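Local coordinates for protein mannan endo-1,4-beta-mannosidase (Bacillus subtilis, PDB 3CBW) that hydrolyses internal beta-1,4-mannosidic linkages in mannan, galactomannan and glucomannan, taking part in glucomannan degradation as a secreted family 26 glycoside hydrolase, at residues 25-30 with 219-224; 101-106 with 166-171; 238-243 with 267-272. The protein carries 3 engineered substitutions. All coordinates share one frame; numbering follows the deposited sequence. Where two conformers were deposited one is given.

Contact 1: 25-30 with 219-224; sequences TVMNWL and HLIWVY
Ile-221 has CG2 anti to its backbone N and an extended second torsion (chi2 174°), which sends its two branches to different residues of helix 25-30. The longer branch ends at CD1, which lies 4.1 Å from CG1 of Val-26. The two side chains meet at about a right angle. The same CD1 of Ile-221 comes more loosely to CD1 of Leu-30, at 4.4 Å. The short branch serves Met-27. That side chain starts with CG anti to the backbone N, then bends at chi2 (64°) and again at chi3, so that SD settles 3.7 Å from Ile-221 CG2. The fold is a (beta/alpha)8 (TIM) barrel, as in other family 26 glycoside hydrolases. Here helix 21-32 packs near the start of strand 220-224, with the two short axes 10.1 Å apart at 40°. Next along the strand, Trp-222 points away from this helix and packs on helix 194-214. All four touching side chains are buried. No hydrogen bond crosses between the segments. Ile-221 also touches Leu-170 of the neighbouring strand, and Met-27 rests on Pro-270.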
loop_
_atom_site.group_PDB
_atom_site.type_symbol
_atom_site.label_atom_id
_atom_site.label_comp_id
_atom_site.label_asym_id
_atom_site.label_seq_id
_atom_site.Cartn_x
_atom_site.Cartn_y
_atom_site.Cartn_z
ATOM N N THR A 25 -8.204 12.271 -11.632
ATOM C CA THR A 25 -9.504 12.466 -11.001
ATOM C C THR A 25 -9.581 11.750 -9.658
ATOM O O THR A 25 -9.976 12.338 -8.654
ATOM C CB THR A 25 -10.611 11.993 -11.934
ATOM O OG1 THR A 25 -10.615 12.857 -13.073
ATOM C CG2 THR A 25 -11.962 12.038 -11.252
ATOM N N VAL A 26 -9.172 10.489 -9.635
ATOM C CA VAL A 26 -9.207 9.709 -8.408
ATOM C C VAL A 26 -8.302 10.333 -7.346
ATOM O O VAL A 26 -8.689 10.416 -6.178
ATOM C CB VAL A 26 -8.831 8.237 -8.683
ATOM C CG1 VAL A 26 -8.488 7.480 -7.395
ATOM C CG2 VAL A 26 -9.963 7.555 -9.435
ATOM N N MET A 27 -7.112 10.792 -7.731
ATOM C CA MET A 27 -6.213 11.371 -6.743
ATOM C C MET A 27 -6.819 12.626 -6.111
ATOM O O MET A 27 -6.771 12.802 -4.888
ATOM C CB MET A 27 -4.852 11.706 -7.367
ATOM C CG MET A 27 -3.828 12.168 -6.342
ATOM S SD MET A 27 -3.366 10.894 -5.093
ATOM C CE MET A 27 -3.667 11.823 -3.565
ATOM N N ASN A 28 -7.370 13.515 -6.933
ATOM C CA ASN A 28 -7.993 14.715 -6.401
ATOM C C ASN A 28 -9.184 14.374 -5.505
ATOM O O ASN A 28 -9.395 14.987 -4.449
ATOM C CB ASN A 28 -8.419 15.659 -7.533
ATOM C CG ASN A 28 -8.821 17.020 -7.013
ATOM O OD1 ASN A 28 -8.117 17.602 -6.199
ATOM N ND2 ASN A 28 -9.954 17.526 -7.471
ATOM N N TRP A 29 -9.986 13.409 -5.938
ATOM C CA TRP A 29 -11.130 12.954 -5.161
ATOM C C TRP A 29 -10.696 12.385 -3.803
ATOM O O TRP A 29 -11.246 12.752 -2.762
ATOM C CB TRP A 29 -11.914 11.946 -5.993
ATOM C CG TRP A 29 -13.160 11.414 -5.367
ATOM C CD1 TRP A 29 -14.417 11.954 -5.433
ATOM C CD2 TRP A 29 -13.284 10.205 -4.610
ATOM N NE1 TRP A 29 -15.304 11.156 -4.755
ATOM C CE2 TRP A 29 -14.639 10.069 -4.256
ATOM C CE3 TRP A 29 -12.377 9.205 -4.216
ATOM C CZ2 TRP A 29 -15.106 9.003 -3.490
ATOM C CZ3 TRP A 29 -12.840 8.140 -3.473
ATOM C CH2 TRP A 29 -14.195 8.044 -3.115
ATOM N N LEU A 30 -9.689 11.515 -3.803
ATOM C CA LEU A 30 -9.182 10.935 -2.553
ATOM C C LEU A 30 -8.713 12.030 -1.591
ATOM O O LEU A 30 -9.048 12.002 -0.405
ATOM C CB LEU A 30 -8.026 9.958 -2.829
ATOM C CG LEU A 30 -8.386 8.600 -3.439
ATOM C CD1 LEU A 30 -7.097 7.899 -3.856
ATOM C CD2 LEU A 30 -9.184 7.726 -2.468
ATOM N N HIS A 219 -0.686 5.306 -14.484
ATOM C CA HIS A 219 -1.894 4.991 -13.727
ATOM C C HIS A 219 -1.569 4.719 -12.255
ATOM O O HIS A 219 -2.423 4.227 -11.528
ATOM C CB HIS A 219 -2.588 3.780 -14.353
ATOM C CG HIS A 219 -1.775 2.524 -14.294
ATOM N ND1 HIS A 219 -0.413 2.505 -14.533
ATOM C CD2 HIS A 219 -2.124 1.252 -13.983
ATOM C CE1 HIS A 219 0.034 1.267 -14.387
ATOM N NE2 HIS A 219 -0.984 0.489 -14.059
ATOM N N LEU A 220 -0.351 5.036 -11.821
ATOM C CA LEU A 220 0.084 4.720 -10.458
ATOM C C LEU A 220 -0.019 5.905 -9.517
ATOM O O LEU A 220 0.352 7.034 -9.853
ATOM C CB LEU A 220 1.534 4.220 -10.449
ATOM C CG LEU A 220 1.861 3.038 -11.366
ATOM C CD1 LEU A 220 3.317 2.636 -11.253
ATOM C CD2 LEU A 220 0.944 1.845 -11.056
ATOM N N ILE A 221 -0.546 5.611 -8.332
ATOM C CA ILE A 221 -0.606 6.546 -7.208
ATOM C C ILE A 221 0.356 5.975 -6.177
ATOM O O ILE A 221 0.198 4.844 -5.730
ATOM C CB ILE A 221 -2.047 6.634 -6.667
ATOM C CG1 ILE A 221 -2.963 7.287 -7.719
ATOM C CG2 ILE A 221 -2.090 7.405 -5.342
ATOM C CD1 ILE A 221 -4.438 7.289 -7.353
ATOM N N TRP A 222 1.379 6.750 -5.839
ATOM C CA TRP A 222 2.529 6.266 -5.083
ATOM C C TRP A 222 2.338 6.416 -3.581
ATOM O O TRP A 222 2.068 7.528 -3.093
ATOM C CB TRP A 222 3.785 7.011 -5.555
ATOM C CG TRP A 222 4.164 6.581 -6.933
ATOM C CD1 TRP A 222 3.601 6.998 -8.105
ATOM C CD2 TRP A 222 5.134 5.594 -7.275
ATOM N NE1 TRP A 222 4.184 6.342 -9.161
ATOM C CE2 TRP A 222 5.128 5.475 -8.681
ATOM C CE3 TRP A 222 6.038 4.823 -6.534
ATOM C CZ2 TRP A 222 5.985 4.609 -9.363
ATOM C CZ3 TRP A 222 6.890 3.959 -7.216
ATOM C CH2 TRP A 222 6.843 3.846 -8.611
ATOM N N VAL A 223 2.485 5.306 -2.852
ATOM C CA VAL A 223 2.178 5.271 -1.413
ATOM C C VAL A 223 3.443 4.973 -0.605
ATOM O O VAL A 223 4.123 3.980 -0.864
ATOM C CB VAL A 223 1.076 4.229 -1.108
ATOM C CG1 VAL A 223 0.669 4.243 0.364
ATOM C CG2 VAL A 223 -0.151 4.451 -2.017
ATOM N N TYR A 224 3.731 5.824 0.386
ATOM C CA TYR A 224 4.889 5.693 1.291
ATOM C C TYR A 224 4.361 5.246 2.639
ATOM O O TYR A 224 3.574 5.977 3.253
ATOM C CB TYR A 224 5.555 7.065 1.397
ATOM C CG TYR A 224 6.566 7.229 2.512
ATOM C CD1 TYR A 224 7.859 6.702 2.390
ATOM C CD2 TYR A 224 6.248 7.939 3.672
ATOM C CE1 TYR A 224 8.796 6.850 3.400
ATOM C CE2 TYR A 224 7.194 8.082 4.697
ATOM C CZ TYR A 224 8.457 7.544 4.541
ATOM O OH TYR A 224 9.399 7.684 5.528
#

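Contact 2: 101-106 with 166-171; sequences SYWKNG and GVPVLF
Trp-103 lies against Val-167 and Pro-168 near the N-terminal end of strand 169-172 in the TIM barrel. Both segments include a helix end of the Schellman type. Gly-106, with positive phi, closes helix 96-104, and its N bonds to Trp-103 O. Gly-166 does the same for helix 143-163. Each turn leads the chain toward a barrel strand.

The tight part is the indole face. Trp-103 CG stands anti to the backbone N (chi1 169°), which swings the ring toward the other segment. Pro-168 CD sits over the six-membered ring, 3.5 Å from its centroid and only 7° off the ring normal, a CH-pi contact. Pro-168 CG follows over the same face, 3.4 Å from Trp-103 CZ3. Pro-168 was modelled in two conformers, and these values hold for one of them. Around the indole, Thr-22 and Val-26 of helix 21-32 also pack on it, and Trp-335 meets it edge-to-face.

At Trp-103 NE1 the fit is looser: Gly-166 O is 4.4 Å away, and no hydrogen bond joins the segments. On the side of the helix turned from this contact, Lys-104 and Asn-105 are exposed to solvent. Asn-105 ND2 makes a weak hydrogen bond back to Ser-101 O. Val-167 fills in beside the base of the indole: its CG1 is 3.7 Å from Trp-103 CB, and its CG2 is 3.8 Å from Trp-103 CD1.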
loop_
_atom_site.group_PDB
_atom_site.type_symbol
_atom_site.label_atom_id
_atom_site.label_comp_id
_atom_site.label_asym_id
_atom_site.label_seq_id
_atom_site.Cartn_x
_atom_site.Cartn_y
_atom_site.Cartn_z
ATOM N N SER A 101 -11.357 -5.843 -12.606
ATOM C CA SER A 101 -12.782 -6.026 -12.377
ATOM C C SER A 101 -13.243 -5.269 -11.146
ATOM O O SER A 101 -14.362 -4.746 -11.113
ATOM C CB SER A 101 -13.112 -7.506 -12.224
ATOM O OG SER A 101 -12.810 -8.221 -13.406
ATOM N N TYR A 102 -12.374 -5.197 -10.136
ATOM C CA TYR A 102 -12.729 -4.483 -8.913
ATOM C C TYR A 102 -12.959 -3.009 -9.201
ATOM O O TYR A 102 -13.942 -2.424 -8.715
ATOM C CB TYR A 102 -11.672 -4.667 -7.808
ATOM C CG TYR A 102 -12.293 -4.769 -6.434
ATOM C CD1 TYR A 102 -12.345 -3.674 -5.577
ATOM C CD2 TYR A 102 -12.855 -5.966 -6.000
ATOM C CE1 TYR A 102 -12.942 -3.770 -4.329
ATOM C CE2 TYR A 102 -13.444 -6.077 -4.748
ATOM C CZ TYR A 102 -13.480 -4.975 -3.914
ATOM O OH TYR A 102 -14.087 -5.104 -2.688
ATOM N N TRP A 103 -12.078 -2.414 -10.008
ATOM C CA TRP A 103 -12.255 -1.037 -10.471
ATOM C C TRP A 103 -13.538 -0.863 -11.283
ATOM O O TRP A 103 -14.330 0.063 -11.034
ATOM C CB TRP A 103 -11.049 -0.580 -11.291
ATOM C CG TRP A 103 -11.286 0.711 -12.015
ATOM C CD1 TRP A 103 -11.541 0.867 -13.348
ATOM C CD2 TRP A 103 -11.341 2.015 -11.438
ATOM N NE1 TRP A 103 -11.734 2.196 -13.639
ATOM C CE2 TRP A 103 -11.615 2.921 -12.484
ATOM C CE3 TRP A 103 -11.167 2.514 -10.140
ATOM C CZ2 TRP A 103 -11.740 4.286 -12.270
ATOM C CZ3 TRP A 103 -11.288 3.876 -9.935
ATOM C CH2 TRP A 103 -11.565 4.747 -10.999
ATOM N N LYS A 104 -13.749 -1.745 -12.260
ATOM C CA LYS A 104 -14.968 -1.713 -13.079
ATOM C C LYS A 104 -16.225 -1.716 -12.216
ATOM O O LYS A 104 -17.200 -1.028 -12.519
ATOM C CB LYS A 104 -14.974 -2.918 -14.028
ATOM C CG LYS A 104 -16.233 -3.100 -14.866
ATOM C CD LYS A 104 -16.339 -2.073 -15.980
ATOM C CE LYS A 104 -17.436 -2.441 -16.975
ATOM N NZ LYS A 104 -17.024 -3.570 -17.863
ATOM N N ASN A 105 -16.184 -2.474 -11.125
ATOM C CA ASN A 105 -17.330 -2.668 -10.251
ATOM C C ASN A 105 -17.367 -1.780 -9.012
ATOM O O ASN A 105 -18.102 -2.056 -8.058
ATOM C CB ASN A 105 -17.476 -4.139 -9.897
ATOM C CG ASN A 105 -17.897 -4.961 -11.083
ATOM O OD1 ASN A 105 -18.945 -4.718 -11.682
ATOM N ND2 ASN A 105 -17.086 -5.934 -11.442
ATOM N N GLY A 106 -16.586 -0.700 -9.036
ATOM C CA GLY A 106 -16.777 0.373 -8.061
ATOM C C GLY A 106 -15.813 0.442 -6.890
ATOM O O GLY A 106 -16.092 1.140 -5.918
ATOM N N GLY A 166 -6.978 1.647 -18.251
ATOM C CA GLY A 166 -7.149 2.919 -17.541
ATOM C C GLY A 166 -7.433 2.777 -16.047
ATOM O O GLY A 166 -8.051 3.658 -15.453
ATOM N N VAL A 167 -6.989 1.677 -15.439
ATOM C CA VAL A 167 -7.289 1.395 -14.036
ATOM C C VAL A 167 -6.251 2.050 -13.121
ATOM O O VAL A 167 -5.070 1.699 -13.187
ATOM C CB VAL A 167 -7.284 -0.119 -13.797
ATOM C CG1 VAL A 167 -7.467 -0.448 -12.318
ATOM C CG2 VAL A 167 -8.362 -0.790 -14.653
ATOM N N PRO A 168 -6.677 3.001 -12.262
ATOM C CA PRO A 168 -5.756 3.582 -11.288
ATOM C C PRO A 168 -5.364 2.528 -10.253
ATOM O O PRO A 168 -6.200 1.712 -9.862
ATOM C CB PRO A 168 -6.597 4.670 -10.620
ATOM C CG PRO A 168 -8.002 4.202 -10.765
ATOM C CD PRO A 168 -8.057 3.493 -12.087
ATOM N N VAL A 169 -4.121 2.589 -9.797
ATOM C CA VAL A 169 -3.610 1.620 -8.830
ATOM C C VAL A 169 -2.908 2.346 -7.695
ATOM O O VAL A 169 -2.034 3.184 -7.938
ATOM C CB VAL A 169 -2.570 0.675 -9.495
ATOM C CG1 VAL A 169 -1.882 -0.246 -8.473
ATOM C CG2 VAL A 169 -3.215 -0.137 -10.597
ATOM N N LEU A 170 -3.282 2.004 -6.465
ATOM C CA LEU A 170 -2.542 2.442 -5.290
ATOM C C LEU A 170 -1.312 1.540 -5.203
ATOM O O LEU A 170 -1.424 0.355 -4.887
ATOM C CB LEU A 170 -3.420 2.287 -4.055
ATOM C CG LEU A 170 -4.658 3.182 -3.989
ATOM C CD1 LEU A 170 -5.629 2.737 -2.895
ATOM C CD2 LEU A 170 -4.268 4.645 -3.798
ATOM N N PHE A 171 -0.146 2.102 -5.513
ATOM C CA PHE A 171 1.094 1.317 -5.629
ATOM C C PHE A 171 1.960 1.623 -4.424
ATOM O O PHE A 171 2.355 2.778 -4.206
ATOM C CB PHE A 171 1.812 1.665 -6.931
ATOM C CG PHE A 171 3.039 0.845 -7.191
ATOM C CD1 PHE A 171 2.950 -0.532 -7.332
ATOM C CD2 PHE A 171 4.279 1.456 -7.348
ATOM C CE1 PHE A 171 4.073 -1.301 -7.586
ATOM C CE2 PHE A 171 5.415 0.696 -7.623
ATOM C CZ PHE A 171 5.318 -0.689 -7.739
#

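Contact 3: 238-243 with 267-272; sequences PGASYV and LNKPFA
Ala-240 lies in a type I beta turn from Gly-239 to Tyr-242, and its carbonyl and that of Val-243 both face Lys-269. The turn is closed by Tyr-242 N bonding to Gly-239 O at 3.1 Å. Lys-269 supplies both hydrogen bonds across the contact. Its CG is anti to the carbonyl carbon, the chain bends once at chi2 (-76°), and the rest runs straight out to the amine. Lys-269 NZ reaches Ala-240 O at 2.8 Å, in the carbonyl plane and on a lone pair, with a C=O...N angle of 130°. Lys-269 NZ also reaches Val-243 O at 2.7 Å, almost end-on, at 178°. Two partners of different approach fix where the ammonium group sits, and the two carbonyl dipoles are likely to offset part of its charge. The aliphatic part packs too: Lys-269 CE is 4.0 Å from Ala-240 CB. Tyr-237 and Val-15 also touch this side chain. A methionine in its place would probably leave both carbonyl oxygens without their shared donor and let the turn shift against the other segment. Val-243 turns its own side chain to Tyr-204 and Tyr-224. The two segments lead into strands 245-252 and 271-278, which are parallel neighbours. The bonds thus join two successive strand entrances on the N-terminal side of a TIM barrel.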
loop_
_atom_site.group_PDB
_atom_site.type_symbol
_atom_site.label_atom_id
_atom_site.label_comp_id
_atom_site.label_asym_id
_atom_site.label_seq_id
_atom_site.Cartn_x
_atom_site.Cartn_y
_atom_site.Cartn_z
ATOM N N PRO A 238 11.196 9.993 0.591
ATOM C CA PRO A 238 12.074 10.326 -0.522
ATOM C C PRO A 238 11.856 11.718 -1.109
ATOM O O PRO A 238 12.720 12.205 -1.841
ATOM C CB PRO A 238 11.754 9.244 -1.547
ATOM C CG PRO A 238 10.352 8.882 -1.279
ATOM C CD PRO A 238 10.182 8.991 0.220
ATOM N N GLY A 239 10.730 12.349 -0.784
ATOM C CA GLY A 239 10.441 13.698 -1.261
ATOM C C GLY A 239 9.074 13.818 -1.892
ATOM O O GLY A 239 8.479 12.824 -2.345
ATOM N N ALA A 240 8.595 15.058 -1.955
ATOM C CA ALA A 240 7.243 15.347 -2.424
ATOM C C ALA A 240 7.009 14.979 -3.875
ATOM O O ALA A 240 5.863 14.781 -4.282
ATOM C CB ALA A 240 6.901 16.815 -2.209
ATOM N N SER A 241 8.070 14.919 -4.674
ATOM C CA SER A 241 7.869 14.576 -6.083
ATOM C C SER A 241 7.750 13.078 -6.373
ATOM O O SER A 241 7.511 12.698 -7.516
ATOM C CB SER A 241 8.949 15.205 -6.956
ATOM O OG SER A 241 10.152 14.515 -6.769
ATOM N N TYR A 242 7.863 12.232 -5.341
ATOM C CA TYR A 242 7.853 10.789 -5.548
ATOM C C TYR A 242 6.734 10.094 -4.793
ATOM O O TYR A 242 6.637 8.871 -4.879
ATOM C CB TYR A 242 9.193 10.154 -5.140
ATOM C CG TYR A 242 10.400 10.912 -5.648
ATOM C CD1 TYR A 242 10.752 10.921 -7.002
ATOM C CD2 TYR A 242 11.137 11.715 -4.780
ATOM C CE1 TYR A 242 11.867 11.648 -7.447
ATOM C CE2 TYR A 242 12.229 12.439 -5.214
ATOM C CZ TYR A 242 12.578 12.406 -6.538
ATOM O OH TYR A 242 13.670 13.141 -6.946
ATOM N N VAL A 243 5.917 10.847 -4.053
ATOM C CA VAL A 243 4.923 10.257 -3.148
ATOM C C VAL A 243 3.615 10.998 -3.279
ATOM O O VAL A 243 3.570 12.225 -3.164
ATOM C CB VAL A 243 5.392 10.341 -1.666
ATOM C CG1 VAL A 243 4.306 9.826 -0.723
ATOM C CG2 VAL A 243 6.672 9.540 -1.447
ATOM N N LEU A 267 3.529 16.342 6.348
ATOM C CA LEU A 267 4.171 16.344 5.032
ATOM C C LEU A 267 3.262 16.903 3.932
ATOM O O LEU A 267 3.670 17.024 2.777
ATOM C CB LEU A 267 4.650 14.929 4.696
ATOM C CG LEU A 267 5.732 14.376 5.633
ATOM C CD1 LEU A 267 6.075 12.923 5.276
ATOM C CD2 LEU A 267 6.988 15.254 5.616
ATOM N N ASN A 268 2.030 17.246 4.290
ATOM C CA ASN A 268 1.058 17.794 3.341
ATOM C C ASN A 268 0.758 16.840 2.173
ATOM O O ASN A 268 0.720 17.233 1.008
ATOM C CB ASN A 268 1.483 19.191 2.844
ATOM C CG ASN A 268 0.325 19.985 2.259
ATOM O OD1 ASN A 268 -0.830 19.818 2.664
ATOM N ND2 ASN A 268 0.629 20.855 1.300
ATOM N N LYS A 269 0.571 15.567 2.513
ATOM C CA LYS A 269 0.075 14.558 1.584
ATOM C C LYS A 269 -1.096 13.883 2.276
ATOM O O LYS A 269 -1.099 13.784 3.509
ATOM C CB LYS A 269 1.144 13.493 1.305
ATOM C CG LYS A 269 2.425 14.009 0.662
ATOM C CD LYS A 269 2.250 14.320 -0.812
ATOM C CE LYS A 269 3.555 14.791 -1.435
ATOM N NZ LYS A 269 3.391 14.909 -2.926
ATOM N N PRO A 270 -2.088 13.399 1.508
ATOM C CA PRO A 270 -3.167 12.626 2.116
ATOM C C PRO A 270 -2.592 11.446 2.897
ATOM O O PRO A 270 -1.580 10.856 2.487
ATOM C CB PRO A 270 -3.998 12.164 0.908
ATOM C CG PRO A 270 -3.764 13.221 -0.104
ATOM C CD PRO A 270 -2.299 13.571 0.060
ATOM N N PHE A 271 -3.259 11.105 3.998
ATOM C CA PHE A 271 -2.809 10.093 4.946
ATOM C C PHE A 271 -3.762 8.895 4.960
ATOM O O PHE A 271 -4.978 9.071 4.921
ATOM C CB PHE A 271 -2.743 10.708 6.359
ATOM C CG PHE A 271 -2.446 9.706 7.438
ATOM C CD1 PHE A 271 -1.137 9.423 7.804
ATOM C CD2 PHE A 271 -3.479 9.000 8.056
ATOM C CE1 PHE A 271 -0.881 8.460 8.770
ATOM C CE2 PHE A 271 -3.222 8.032 9.008
ATOM C CZ PHE A 271 -1.938 7.771 9.372
ATOM N N ALA A 272 -3.201 7.692 5.046
ATOM C CA ALA A 272 -4.005 6.476 5.149
ATOM C C ALA A 272 -3.404 5.491 6.131
ATOM O O ALA A 272 -2.208 5.552 6.431
ATOM C CB ALA A 272 -4.134 5.821 3.783
#

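From the N terminus, residues 25-30 open contact 1 before the first barrel strand. The chain then passes 101-106, where contact 2 opens, and 166-171, where contact 2 closes. Only later does 219-224 close contact 1, so contact 2 is nested inside it. Contact 3 follows in series and closes a short loop from 238-243 to 267-272. Strands 169-172 and 220-224 are neighbours, joined by probable hydrogen bonds between Phe-171 and both Ile-221 and Val-223. Helix 21-32 also touches segments 101-106 and 267-272. Together the contacts tie helices 21-32 and 96-104 to the barrel strands 169-172 and 220-224, and link the starts of 245-252 and 271-278. Contacts 2 and 3 do not touch.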